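Local coordinates for protein extracellular serine protease (Aeromonas sobria, PDB 3WQB) that cleaves peptide bonds after paired basic residues, one of them lysine, as a calcium-binding, furin-like secreted serine protease and probable virulence factor, at residues G217-I223 with K238-E242. The protein carries 1 engineered substitution. Sequence-based numbering, arbitrary orientation.
Sequences GNGFNKI and KLPFE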
ATOM      1  N   GLY A 217       1.158   4.619   1.002  1.00  8.93           N
ATOM      2  CA  GLY A 217       0.615   5.974   0.830  1.00  9.33           C
ATOM      3  C   GLY A 217       1.594   7.050   1.262  1.00  9.34           C
ATOM      4  O   GLY A 217       2.538   6.783   2.021  1.00  9.15           O
ATOM      5  N   ASN A 218       1.344   8.264   0.778  1.00  9.32           N
ATOM      6  CA  ASN A 218       2.168   9.439   1.043  1.00  9.32           C
ATOM      7  C   ASN A 218       1.369  10.497   1.780  1.00  9.58           C
ATOM      8  O   ASN A 218       1.505  11.688   1.487  1.00 10.65           O
ATOM      9  CB  ASN A 218       2.664  10.045  -0.276  1.00  9.59           C
ATOM     10  CG  ASN A 218       3.486   9.078  -1.089  1.00  9.87           C
ATOM     11  OD1 ASN A 218       4.090   8.140  -0.557  1.00 10.32           O
ATOM     12  ND2 ASN A 218       3.536   9.319  -2.382  1.00 13.93           N
ATOM     13  N   GLY A 219       0.562  10.062   2.744  1.00  9.27           N
ATOM     14  CA  GLY A 219      -0.387  10.956   3.393  1.00 10.05           C
ATOM     15  C   GLY A 219      -0.095  11.318   4.829  1.00  9.81           C
ATOM     16  O   GLY A 219      -1.033  11.623   5.575  1.00 10.49           O
ATOM     17  N   PHE A 220       1.170  11.322   5.247  1.00 10.01           N
ATOM     18  CA  PHE A 220       1.426  11.805   6.608  1.00 10.23           C
ATOM     19  C   PHE A 220       0.831  13.187   6.858  1.00 10.60           C
ATOM     20  O   PHE A 220       0.285  13.427   7.921  1.00 10.81           O
ATOM     21  CB  PHE A 220       2.905  11.786   7.000  1.00 10.54           C
ATOM     22  CG  PHE A 220       3.104  11.695   8.481  1.00 10.79           C
ATOM     23  CD1 PHE A 220       3.090  12.846   9.278  1.00 11.86           C
ATOM     24  CD2 PHE A 220       3.258  10.454   9.096  1.00 11.82           C
ATOM     25  CE1 PHE A 220       3.235  12.756  10.670  1.00 12.44           C
ATOM     26  CE2 PHE A 220       3.411  10.355  10.475  1.00 12.87           C
ATOM     27  CZ  PHE A 220       3.398  11.510  11.266  1.00 12.72           C
ATOM     28  N   ASN A 221       0.909  14.049   5.849  1.00 10.31           N
ATOM     29  CA  ASN A 221       0.476  15.435   5.979  1.00 11.08           C
ATOM     30  C   ASN A 221      -0.720  15.809   5.103  1.00 11.75           C
ATOM     31  O   ASN A 221      -1.588  16.586   5.520  1.00 12.89           O
ATOM     32  CB  ASN A 221       1.654  16.369   5.679  1.00 11.68           C
ATOM     33  CG  ASN A 221       2.843  16.117   6.587  1.00 12.81           C
ATOM     34  OD1 ASN A 221       3.940  15.783   6.125  1.00 16.09           O
ATOM     35  ND2 ASN A 221       2.630  16.268   7.883  1.00 13.45           N
ATOM     36  N   LYS A 222      -0.765  15.274   3.884  1.00 12.21           N
ATOM     37  CA  LYS A 222      -1.805  15.656   2.937  1.00 12.80           C
ATOM     38  C   LYS A 222      -2.256  14.470   2.115  1.00 13.01           C
ATOM     39  O   LYS A 222      -1.475  13.550   1.853  1.00 13.21           O
ATOM     40  CB  LYS A 222      -1.338  16.801   2.013  1.00 13.72           C
ATOM     41  CG  LYS A 222      -0.216  16.451   1.048  1.00 16.01           C
ATOM     42  CD  LYS A 222       0.189  17.680   0.247  1.00 19.13           C
ATOM     43  CE  LYS A 222       1.200  17.347  -0.854  1.00 22.37           C
ATOM     44  NZ  LYS A 222       1.618  18.581  -1.565  1.00 25.35           N
ATOM     45  N   ILE A 223      -3.522  14.498   1.719  1.00 12.83           N
ATOM     46  CA  ILE A 223      -4.050  13.532   0.768  1.00 13.77           C
ATOM     47  C   ILE A 223      -4.705  14.254  -0.394  1.00 14.64           C
ATOM     48  O   ILE A 223      -5.132  15.409  -0.272  1.00 14.36           O
ATOM     49  CB  ILE A 223      -5.042  12.529   1.416  1.00 13.34           C
ATOM     50  CG1 ILE A 223      -6.252  13.245   2.041  1.00 14.72           C
ATOM     51  CG2 ILE A 223      -4.312  11.648   2.435  1.00 14.43           C
ATOM     52  CD1 ILE A 223      -7.484  12.358   2.187  1.00 16.74           C
ATOM     53  N   LYS A 238       1.451  15.363  16.086  1.00 14.67           N
ATOM     54  CA  LYS A 238       2.077  14.904  14.846  1.00 14.54           C
ATOM     55  C   LYS A 238       1.730  13.440  14.538  1.00 13.63           C
ATOM     56  O   LYS A 238       2.593  12.563  14.464  1.00 13.87           O
ATOM     57  CB  LYS A 238       3.587  15.139  14.890  1.00 14.71           C
ATOM     58  CG  LYS A 238       3.957  16.618  14.978  1.00 17.48           C
ATOM     59  CD  LYS A 238       5.450  16.812  15.196  1.00 20.19           C
ATOM     60  CE  LYS A 238       5.821  18.292  15.274  1.00 23.49           C
ATOM     61  NZ  LYS A 238       5.746  18.968  13.956  1.00 26.76           N
ATOM     62  N   LEU A 239       0.436  13.201  14.360  1.00 12.85           N
ATOM     63  CA  LEU A 239      -0.099  11.911  13.936  1.00 12.45           C
ATOM     64  C   LEU A 239      -0.332  11.942  12.435  1.00 12.13           C
ATOM     65  O   LEU A 239      -0.651  12.992  11.884  1.00 12.70           O
ATOM     66  CB  LEU A 239      -1.424  11.659  14.648  1.00 12.43           C
ATOM     67  CG  LEU A 239      -1.312  11.470  16.166  1.00 13.52           C
ATOM     68  CD1 LEU A 239      -2.673  11.404  16.813  1.00 13.83           C
ATOM     69  CD2 LEU A 239      -0.520  10.219  16.496  1.00 13.75           C
ATOM     70  N   PRO A 240      -0.196  10.789  11.761  1.00 11.47           N
ATOM     71  CA  PRO A 240      -0.414  10.799  10.317  1.00 11.38           C
ATOM     72  C   PRO A 240      -1.843  11.194   9.965  1.00 11.56           C
ATOM     73  O   PRO A 240      -2.796  10.798  10.644  1.00 12.40           O
ATOM     74  CB  PRO A 240      -0.161   9.336   9.926  1.00 11.09           C
ATOM     75  CG  PRO A 240      -0.478   8.565  11.175  1.00 11.71           C
ATOM     76  CD  PRO A 240       0.076   9.431  12.269  1.00 12.16           C
ATOM     77  N   PHE A 241      -1.997  11.968   8.900  1.00 11.07           N
ATOM     78  CA  PHE A 241      -3.329  12.242   8.397  1.00 11.34           C
ATOM     79  C   PHE A 241      -3.876  10.943   7.787  1.00 11.28           C
ATOM     80  O   PHE A 241      -4.995  10.520   8.082  1.00 11.91           O
ATOM     81  CB  PHE A 241      -3.267  13.401   7.394  1.00 11.50           C
ATOM     82  CG  PHE A 241      -4.606  14.026   7.064  1.00 11.18           C
ATOM     83  CD1 PHE A 241      -5.594  14.204   8.036  1.00 11.55           C
ATOM     84  CD2 PHE A 241      -4.860  14.482   5.772  1.00 11.50           C
ATOM     85  CE1 PHE A 241      -6.812  14.815   7.712  1.00 11.30           C
ATOM     86  CE2 PHE A 241      -6.074  15.090   5.444  1.00 12.86           C
ATOM     87  CZ  PHE A 241      -7.047  15.263   6.420  1.00 11.60           C
ATOM     88  N   GLU A 242      -3.071  10.302   6.948  1.00 11.47           N
ATOM     89  CA  GLU A 242      -3.402   8.985   6.421  1.00 11.66           C
ATOM     90  C   GLU A 242      -2.705   7.885   7.207  1.00 11.76           C
ATOM     91  O   GLU A 242      -1.505   7.664   7.067  1.00 12.46           O
ATOM     92  CB  GLU A 242      -3.016   8.913   4.953  1.00 11.72           C
ATOM     93  CG  GLU A 242      -3.379   7.626   4.266  1.00 12.53           C
ATOM     94  CD  GLU A 242      -3.215   7.750   2.792  1.00 13.33           C
ATOM     95  OE1 GLU A 242      -4.203   8.133   2.130  1.00 14.85           O
ATOM     96  OE2 GLU A 242      -2.095   7.503   2.299  1.00 14.66           O
TER
HETATM   97  O   HOH W   1      -1.407   8.793   0.047  1.00 11.96           O
HETATM   98  O   HOH W   2       0.269  14.957  10.284  1.00 13.74           O
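Two donors grip Phe-220 O: the backbone N of Phe-241 at 2.9 Å, with the N-H aimed nearly straight (166°), and a water that also donates to Leu-239 O. One residue along, Glu-242 N bonds to Gly-219 O at 2.8 Å, so the two loops are tied by consecutive amides. The anti torsion of Phe-220 (chi1 -155°) swings its ring over Pro-240, whose CA sits 3.8 Å from the ring centroid, a CH-pi contact over the face; at the ring's edge CZ stands 3.5 Å from Lys-238 O. Arg-267 adds a cation-pi contact. Asn-218, following strand 211-215 of the parallel subtilisin sheet, is probably the subtilase oxyanion-hole asparagine; it lies near predicted charge-relay His-115 and Ala-336, an engineered substitution at the third charge-relay position, and its ND2 bonds to the backbone of another protein's chain. Glu-242 OE2 comes to 3.4 Å from Gly-217 CA, where the backbone angles themselves call for glycine. OE2 is hydrogen-bonded to Ser-272 OG and to a water that accepts from Asn-218 N; OE1 is hydrogen-bonded to Ser-181 OG and lies 3.5 Å from Ile-223 CG2. Beside strand 228-233, whose Leu-230 and Arg-232 also touch Phe-241, Ile-223 CG1 meets Phe-241 CE2 at 3.9 Å, the side chains roughly perpendicular.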